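Local coordinates for histidine kinase (PDB 3LIA), which probably autophosphorylates on a histidine at the expense of ATP as a membrane sensor kinase, of which this chain is the Cache-type sensory part, at residues 79-84 with 100-105; 250-255 with 265-270. All blocks are in the same frame, centred on the assembly; numbering follows the deposited sequence.

Contact 1 (79-84 with 100-105); sequences YEPDAF and TGRFVP
Phe84 and Phe103 both carry CG anti to the backbone N (chi1 172° and -168°), which brings their rings together obliquely. CD2 of Phe103 lies over one face of the Phe84 ring, 3.6 Å from Phe84 CG, with the planes 40° apart. Tyr79 joins the cluster at the edge of the Phe103 ring: its CE1 is 3.7 Å from Phe103 CD2, but these two rings barely overlap. CB of Phe84 sits over the centre of the Tyr79 ring. Tyr79 N donates to Phe103 O at 3.0 Å, in a bent bond. A water links Phe103 N to Glu80 O, which also accepts from Ala83 N in the type II beta turn from Glu80 to Ala83. Arg102 bends at chi2 and chi3 and lays one face of its guanidinium on Pro81 CD, 3.8 Å from Arg102 CZ. Its NH1 is a long 3.9 Å from Glu80 OE2. The stronger partners are Asp123 for Arg102 and Tyr128 and Lys132 for Glu80. The contact draws together the end of strand 74-79 and the lead-in to strand 105-108, antiparallel neighbours in one Cache-fold sheet. Helix 55-68 packs on Phe103 and Phe84, Met47 of helix 13-49 on Tyr79 and Phe84, and strand 162-172 touches Glu80.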
ATOM      1  N   TYR A  79       5.125  15.815 -12.034  1.00 13.23           N
ATOM      2  CA  TYR A  79       4.607  16.199 -13.369  1.00 14.67           C
ATOM      3  C   TYR A  79       5.584  15.873 -14.464  1.00 15.48           C
ATOM      4  O   TYR A  79       6.785  15.895 -14.218  1.00 14.25           O
ATOM      5  CB  TYR A  79       4.388  17.715 -13.399  1.00 14.85           C
ATOM      6  CG  TYR A  79       3.084  18.102 -12.721  1.00 13.90           C
ATOM      7  CD1 TYR A  79       3.010  18.188 -11.346  1.00 12.86           C
ATOM      8  CD2 TYR A  79       1.922  18.342 -13.474  1.00 13.94           C
ATOM      9  CE1 TYR A  79       1.789  18.584 -10.703  1.00 12.20           C
ATOM     10  CE2 TYR A  79       0.728  18.718 -12.861  1.00 13.74           C
ATOM     11  CZ  TYR A  79       0.652  18.795 -11.515  1.00 14.82           C
ATOM     12  OH  TYR A  79      -0.551  19.145 -10.970  1.00 15.23           O
ATOM     13  N   GLU A  80       5.048  15.643 -15.666  1.00 16.03           N
ATOM     14  CA  GLU A  80       5.830  15.623 -16.930  1.00 17.44           C
ATOM     15  C   GLU A  80       6.587  16.942 -17.194  1.00 17.13           C
ATOM     16  O   GLU A  80       6.194  17.997 -16.691  1.00 15.94           O
ATOM     17  CB  GLU A  80       4.861  15.325 -18.115  1.00 17.47           C
ATOM     18  CG  GLU A  80       4.218  13.891 -18.021  1.00 18.78           C
ATOM     19  CD  GLU A  80       5.236  12.772 -18.255  1.00 23.68           C
ATOM     20  OE1 GLU A  80       5.595  12.536 -19.402  1.00 27.49           O
ATOM     21  OE2 GLU A  80       5.727  12.130 -17.320  1.00 23.80           O
ATOM     22  N   PRO A  81       7.669  16.896 -18.023  1.00 17.74           N
ATOM     23  CA  PRO A  81       8.399  18.091 -18.322  1.00 18.45           C
ATOM     24  C   PRO A  81       7.398  19.148 -18.733  1.00 20.27           C
ATOM     25  O   PRO A  81       6.532  18.886 -19.618  1.00 21.13           O
ATOM     26  CB  PRO A  81       9.261  17.691 -19.569  1.00 19.19           C
ATOM     27  CG  PRO A  81       9.661  16.242 -19.251  1.00 18.75           C
ATOM     28  CD  PRO A  81       8.253  15.703 -18.691  1.00 19.83           C
ATOM     29  N   ASP A  82       7.525  20.310 -18.105  1.00 19.32           N
ATOM     30  CA  ASP A  82       6.733  21.511 -18.368  1.00 19.82           C
ATOM     31  C   ASP A  82       5.223  21.359 -18.227  1.00 18.81           C
ATOM     32  O   ASP A  82       4.515  22.312 -18.514  1.00 18.58           O
ATOM     33  CB  ASP A  82       7.087  22.145 -19.736  1.00 20.23           C
ATOM     34  CG  ASP A  82       8.370  22.964 -19.677  1.00 23.20           C
ATOM     35  OD1 ASP A  82       8.710  23.489 -18.603  1.00 24.64           O
ATOM     36  OD2 ASP A  82       9.017  23.130 -20.721  1.00 28.03           O
ATOM     37  N   ALA A  83       4.736  20.245 -17.696  1.00 16.97           N
ATOM     38  CA  ALA A  83       3.286  20.017 -17.698  1.00 18.10           C
ATOM     39  C   ALA A  83       2.492  20.671 -16.559  1.00 18.06           C
ATOM     40  O   ALA A  83       1.248  20.626 -16.561  1.00 19.21           O
ATOM     41  CB  ALA A  83       3.013  18.503 -17.759  1.00 17.94           C
ATOM     42  N   PHE A  84       3.165  21.255 -15.571  1.00 16.46           N
ATOM     43  CA  PHE A  84       2.416  21.946 -14.519  1.00 16.03           C
ATOM     44  C   PHE A  84       2.179  23.431 -14.834  1.00 16.71           C
ATOM     45  O   PHE A  84       1.053  23.974 -14.662  1.00 15.92           O
ATOM     46  CB  PHE A  84       3.115  21.818 -13.136  1.00 13.93           C
ATOM     47  CG  PHE A  84       2.479  22.679 -12.052  1.00 15.09           C
ATOM     48  CD1 PHE A  84       1.290  22.219 -11.387  1.00 15.21           C
ATOM     49  CD2 PHE A  84       3.032  23.888 -11.666  1.00 13.07           C
ATOM     50  CE1 PHE A  84       0.664  23.008 -10.381  1.00 13.82           C
ATOM     51  CE2 PHE A  84       2.405  24.682 -10.677  1.00 12.33           C
ATOM     52  CZ  PHE A  84       1.243  24.240 -10.042  1.00 15.64           C
ATOM     53  N   THR A 100      16.230  18.976 -12.848  1.00 16.07           N
ATOM     54  CA  THR A 100      15.321  19.172 -14.015  1.00 16.79           C
ATOM     55  C   THR A 100      14.391  20.419 -13.881  1.00 17.41           C
ATOM     56  O   THR A 100      13.889  20.970 -14.868  1.00 16.45           O
ATOM     57  CB  THR A 100      14.432  17.930 -14.281  1.00 17.79           C
ATOM     58  OG1 THR A 100      13.413  17.864 -13.287  1.00 16.85           O
ATOM     59  CG2 THR A 100      15.260  16.638 -14.242  1.00 19.91           C
ATOM     60  N   GLY A 101      14.120  20.877 -12.662  1.00 15.73           N
ATOM     61  CA  GLY A 101      13.057  21.872 -12.525  1.00 14.14           C
ATOM     62  C   GLY A 101      11.622  21.296 -12.725  1.00 13.92           C
ATOM     63  O   GLY A 101      10.664  21.992 -12.626  1.00 13.40           O
ATOM     64  N   ARG A 102      11.462  20.022 -12.970  1.00 13.88           N
ATOM     65  CA  ARG A 102      10.107  19.526 -13.038  1.00 15.12           C
ATOM     66  C   ARG A 102       9.432  19.724 -11.639  1.00 14.93           C
ATOM     67  O   ARG A 102      10.121  19.774 -10.608  1.00 13.22           O
ATOM     68  CB  ARG A 102      10.131  18.044 -13.272  1.00 13.54           C
ATOM     69  CG  ARG A 102      10.476  17.606 -14.709  1.00 19.68           C
ATOM     70  CD  ARG A 102       9.469  16.486 -14.884  1.00 27.99           C
ATOM     71  NE  ARG A 102      10.210  15.437 -15.382  1.00 25.63           N
ATOM     72  CZ  ARG A 102       9.828  14.207 -15.568  1.00 22.33           C
ATOM     73  NH1 ARG A 102       8.626  13.729 -15.225  1.00 21.29           N
ATOM     74  NH2 ARG A 102      10.767  13.458 -16.113  1.00 17.57           N
ATOM     75  N   PHE A 103       8.104  19.770 -11.646  1.00 13.32           N
ATOM     76  CA  PHE A 103       7.373  19.968 -10.402  1.00 15.25           C
ATOM     77  C   PHE A 103       7.159  18.598  -9.825  1.00 13.89           C
ATOM     78  O   PHE A 103       6.312  17.878 -10.277  1.00 12.86           O
ATOM     79  CB  PHE A 103       6.077  20.705 -10.634  1.00 13.40           C
ATOM     80  CG  PHE A 103       5.414  21.187  -9.369  1.00 16.92           C
ATOM     81  CD1 PHE A 103       6.177  21.792  -8.333  1.00 12.39           C
ATOM     82  CD2 PHE A 103       4.021  21.142  -9.237  1.00 16.95           C
ATOM     83  CE1 PHE A 103       5.559  22.312  -7.190  1.00 12.90           C
ATOM     84  CE2 PHE A 103       3.424  21.613  -8.054  1.00 12.83           C
ATOM     85  CZ  PHE A 103       4.196  22.215  -7.057  1.00 10.56           C
ATOM     86  N   VAL A 104       7.984  18.215  -8.849  1.00 13.70           N
ATOM     87  CA  VAL A 104       7.925  16.857  -8.335  1.00 12.54           C
ATOM     88  C   VAL A 104       8.068  16.882  -6.795  1.00 12.72           C
ATOM     89  O   VAL A 104       8.916  16.176  -6.235  1.00 13.91           O
ATOM     90  CB  VAL A 104       9.077  15.956  -8.939  1.00 13.97           C
ATOM     91  CG1 VAL A 104       8.819  15.597 -10.469  1.00  9.54           C
ATOM     92  CG2 VAL A 104      10.474  16.667  -8.740  1.00 10.77           C
ATOM     93  N   PRO A 105       7.309  17.726  -6.127  1.00 11.36           N
ATOM     94  CA  PRO A 105       7.477  17.919  -4.672  1.00 11.47           C
ATOM     95  C   PRO A 105       6.965  16.715  -3.876  1.00 12.10           C
ATOM     96  O   PRO A 105       5.805  16.268  -4.070  1.00 11.51           O
ATOM     97  CB  PRO A 105       6.543  19.057  -4.333  1.00 10.26           C
ATOM     98  CG  PRO A 105       5.453  19.069  -5.482  1.00 11.15           C
ATOM     99  CD  PRO A 105       6.300  18.641  -6.724  1.00 12.93           C
TER
HETATM  100  O   HOH W   1       7.010  19.680 -14.487  1.00 16.89           O

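Contact 2 (250-255 with 265-270); sequences IMFYEP and LVVPKE
Phe252 reaches across to Leu265 and Val267 on the neighbouring strand. Its CB lies 4.3 Å from Leu265 CB, and also faces Leu265 O. CG is anti to the carbonyl carbon (chi1 -60°), and this turns one edge of the ring toward the partner strand. Along that edge CD2 passes Leu265 O at 3.8 Å, and CE2 meets Val267 CG2 at 3.9 Å. The ring also meets that of His237 on strand 236-242, planes about 35° apart, and Phe252 touches Ser18 of helix 13-49. Ile250 CG2, two residues back, rests on one face of the ring, offset toward its rim. On the other face of the sheet Met251 CG touches Val266 CG2 at 4.2 Å. Ile250 with Val267 and Phe252 with Leu265 are antiparallel hydrogen-bonded pairs, flanking the non-hydrogen-bonded pair Met251 with Val266. The bond from Ile250 N to Val267 O is 2.7 Å, and that from Leu265 N to Phe252 O is 2.6 Å. Beyond the strand, Lys269 CD approaches Ile250 CD1, while its NZ forms a salt bridge to Glu239. This beta hairpin supplies the inner strands of a four-stranded antiparallel sheet, between strands 236-242 and 190-194. Helix 13-49 packs on the face bearing Ile250 and Phe252.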
ATOM      1  N   ILE A 250      -5.358 -24.813   9.718  1.00 24.09           N
ATOM      2  CA  ILE A 250      -6.105 -24.354   8.573  1.00 23.71           C
ATOM      3  C   ILE A 250      -5.763 -22.845   8.366  1.00 22.32           C
ATOM      4  O   ILE A 250      -5.824 -22.039   9.309  1.00 22.39           O
ATOM      5  CB  ILE A 250      -7.615 -24.513   8.753  1.00 23.27           C
ATOM      6  CG1 ILE A 250      -7.973 -25.931   9.290  1.00 25.06           C
ATOM      7  CG2 ILE A 250      -8.340 -24.213   7.415  1.00 23.27           C
ATOM      8  CD1 ILE A 250      -7.505 -27.044   8.308  1.00 26.49           C
ATOM      9  N   MET A 251      -5.387 -22.497   7.144  1.00 21.16           N
ATOM     10  CA  MET A 251      -5.014 -21.111   6.838  1.00 21.76           C
ATOM     11  C   MET A 251      -6.147 -20.543   5.950  1.00 19.94           C
ATOM     12  O   MET A 251      -6.346 -20.984   4.795  1.00 19.82           O
ATOM     13  CB  MET A 251      -3.614 -21.062   6.177  1.00 22.10           C
ATOM     14  CG  MET A 251      -3.292 -19.718   5.591  1.00 24.56           C
ATOM     15  SD  MET A 251      -1.856 -19.726   4.471  1.00 33.10           S
ATOM     16  CE  MET A 251      -0.671 -20.558   5.541  1.00 34.98           C
ATOM     17  N   PHE A 252      -6.936 -19.662   6.558  1.00 18.49           N
ATOM     18  CA  PHE A 252      -8.022 -18.940   5.893  1.00 19.33           C
ATOM     19  C   PHE A 252      -7.501 -17.575   5.396  1.00 20.56           C
ATOM     20  O   PHE A 252      -6.882 -16.812   6.174  1.00 20.60           O
ATOM     21  CB  PHE A 252      -9.104 -18.645   6.908  1.00 18.10           C
ATOM     22  CG  PHE A 252      -9.717 -19.903   7.556  1.00 20.66           C
ATOM     23  CD1 PHE A 252     -10.789 -20.530   6.986  1.00 25.56           C
ATOM     24  CD2 PHE A 252      -9.202 -20.418   8.732  1.00 18.98           C
ATOM     25  CE1 PHE A 252     -11.349 -21.670   7.589  1.00 27.51           C
ATOM     26  CE2 PHE A 252      -9.769 -21.503   9.336  1.00 22.52           C
ATOM     27  CZ  PHE A 252     -10.818 -22.134   8.767  1.00 24.45           C
ATOM     28  N   TYR A 253      -7.800 -17.243   4.145  1.00 20.43           N
ATOM     29  CA  TYR A 253      -7.359 -15.945   3.565  1.00 19.48           C
ATOM     30  C   TYR A 253      -8.528 -15.332   2.772  1.00 18.26           C
ATOM     31  O   TYR A 253      -9.250 -16.070   2.040  1.00 16.36           O
ATOM     32  CB  TYR A 253      -6.143 -16.133   2.702  1.00 18.50           C
ATOM     33  CG  TYR A 253      -6.279 -17.267   1.721  1.00 21.87           C
ATOM     34  CD1 TYR A 253      -6.760 -17.035   0.413  1.00 21.74           C
ATOM     35  CD2 TYR A 253      -5.952 -18.579   2.081  1.00 21.96           C
ATOM     36  CE1 TYR A 253      -6.880 -18.041  -0.509  1.00 19.78           C
ATOM     37  CE2 TYR A 253      -6.074 -19.602   1.154  1.00 19.01           C
ATOM     38  CZ  TYR A 253      -6.536 -19.325  -0.132  1.00 20.93           C
ATOM     39  OH  TYR A 253      -6.676 -20.333  -1.039  1.00 20.56           O
ATOM     40  N   GLU A 254      -8.743 -14.018   2.974  1.00 17.34           N
ATOM     41  CA  GLU A 254      -9.889 -13.319   2.355  1.00 16.67           C
ATOM     42  C   GLU A 254      -9.371 -12.018   1.767  1.00 16.19           C
ATOM     43  O   GLU A 254      -8.520 -11.369   2.381  1.00 14.71           O
ATOM     44  CB  GLU A 254     -10.962 -13.032   3.439  1.00 16.86           C
ATOM     45  CG  GLU A 254     -11.904 -14.243   3.767  1.00 18.51           C
ATOM     46  CD  GLU A 254     -12.546 -14.870   2.522  1.00 25.11           C
ATOM     47  OE1 GLU A 254     -12.816 -14.152   1.546  1.00 26.01           O
ATOM     48  OE2 GLU A 254     -12.782 -16.110   2.506  1.00 24.56           O
ATOM     49  N   PRO A 255      -9.817 -11.675   0.537  1.00 17.21           N
ATOM     50  CA  PRO A 255      -9.135 -10.566  -0.095  1.00 16.37           C
ATOM     51  C   PRO A 255      -9.482  -9.231   0.522  1.00 14.52           C
ATOM     52  O   PRO A 255     -10.630  -8.959   0.906  1.00 15.59           O
ATOM     53  CB  PRO A 255      -9.656 -10.553  -1.573  1.00 16.36           C
ATOM     54  CG  PRO A 255     -10.912 -11.444  -1.549  1.00 19.74           C
ATOM     55  CD  PRO A 255     -10.626 -12.477  -0.418  1.00 15.98           C
ATOM     56  N   LEU A 265      -6.040 -15.878   8.483  1.00 18.04           N
ATOM     57  CA  LEU A 265      -6.143 -16.384   9.844  1.00 19.29           C
ATOM     58  C   LEU A 265      -5.551 -17.769   9.788  1.00 20.26           C
ATOM     59  O   LEU A 265      -5.896 -18.544   8.904  1.00 19.55           O
ATOM     60  CB  LEU A 265      -7.600 -16.561  10.299  1.00 18.65           C
ATOM     61  CG  LEU A 265      -8.450 -15.433  10.858  1.00 23.17           C
ATOM     62  CD1 LEU A 265      -9.912 -15.935  10.958  1.00 23.86           C
ATOM     63  CD2 LEU A 265      -7.913 -14.870  12.161  1.00 22.25           C
ATOM     64  N   VAL A 266      -4.740 -18.097  10.779  1.00 20.97           N
ATOM     65  CA  VAL A 266      -4.201 -19.453  10.867  1.00 21.22           C
ATOM     66  C   VAL A 266      -4.788 -20.121  12.129  1.00 21.56           C
ATOM     67  O   VAL A 266      -4.637 -19.615  13.239  1.00 20.62           O
ATOM     68  CB  VAL A 266      -2.678 -19.438  10.904  1.00 21.30           C
ATOM     69  CG1 VAL A 266      -2.168 -20.874  11.224  1.00 21.78           C
ATOM     70  CG2 VAL A 266      -2.118 -18.967   9.551  1.00 17.49           C
ATOM     71  N   VAL A 267      -5.499 -21.238  11.950  1.00 23.20           N
ATOM     72  CA  VAL A 267      -6.093 -21.898  13.116  1.00 25.26           C
ATOM     73  C   VAL A 267      -5.701 -23.390  13.250  1.00 24.78           C
ATOM     74  O   VAL A 267      -5.818 -24.137  12.330  1.00 24.68           O
ATOM     75  CB  VAL A 267      -7.629 -21.839  13.066  1.00 25.43           C
ATOM     76  CG1 VAL A 267      -8.218 -22.273  14.470  1.00 29.77           C
ATOM     77  CG2 VAL A 267      -8.129 -20.431  12.668  1.00 26.29           C
ATOM     78  N   PRO A 268      -5.223 -23.797  14.422  1.00 26.25           N
ATOM     79  CA  PRO A 268      -4.919 -25.204  14.673  1.00 26.40           C
ATOM     80  C   PRO A 268      -6.175 -26.016  14.519  1.00 26.14           C
ATOM     81  O   PRO A 268      -7.156 -25.759  15.206  1.00 24.99           O
ATOM     82  CB  PRO A 268      -4.445 -25.201  16.133  1.00 26.63           C
ATOM     83  CG  PRO A 268      -3.967 -23.757  16.395  1.00 27.14           C
ATOM     84  CD  PRO A 268      -4.946 -22.931  15.597  1.00 25.23           C
ATOM     85  N   LYS A 269      -6.146 -26.934  13.578  1.00 27.92           N
ATOM     86  CA  LYS A 269      -7.305 -27.734  13.192  1.00 31.69           C
ATOM     87  C   LYS A 269      -8.035 -28.389  14.375  1.00 34.25           C
ATOM     88  O   LYS A 269      -9.259 -28.518  14.356  1.00 34.60           O
ATOM     89  CB  LYS A 269      -6.873 -28.837  12.225  1.00 30.88           C
ATOM     90  CG  LYS A 269      -8.023 -29.677  11.638  1.00 33.87           C
ATOM     91  CD  LYS A 269      -7.486 -30.621  10.577  1.00 36.97           C
ATOM     92  CE  LYS A 269      -8.440 -31.775  10.237  1.00 42.08           C
ATOM     93  NZ  LYS A 269      -9.161 -31.650   8.945  1.00 38.19           N
ATOM     94  N   GLU A 270      -7.280 -28.798  15.390  1.00 36.21           N
ATOM     95  CA  GLU A 270      -7.863 -29.541  16.515  1.00 37.96           C
ATOM     96  C   GLU A 270      -8.666 -28.571  17.370  1.00 39.02           C
ATOM     97  O   GLU A 270      -9.711 -28.930  17.929  1.00 38.86           O
ATOM     98  CB  GLU A 270      -6.757 -30.241  17.328  1.00 37.31           C
ATOM     99  CG  GLU A 270      -5.805 -29.325  18.124  1.00 38.85           C
ATOM    100  CD  GLU A 270      -4.624 -28.723  17.317  1.00 41.06           C
ATOM    101  OE1 GLU A 270      -4.622 -28.747  16.047  1.00 43.01           O
ATOM    102  OE2 GLU A 270      -3.687 -28.214  17.967  1.00 38.43           O
TER

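How the contacts relate
Contacts 1 and 2 lie on opposite sides of the chain's centre, their own centres about 48 Å apart, and they do not touch. Both are largely buried, though contact 1 also includes an exposed proline. They belong to different sheets. Contact 1 joins two loop segments at the ends of two adjacent strands inside one sheet, whereas contact 2 is a regular hairpin inside the four-stranded one. Their chemistry follows: contact 1 combines an aromatic cluster with a water and charged groups tied to residues elsewhere, while contact 2 relies on paired backbone bonds and apolar side chains. The long helix 13-49 packs against both, through different residues. Two such lobes along one helix fit a double Cache sensor.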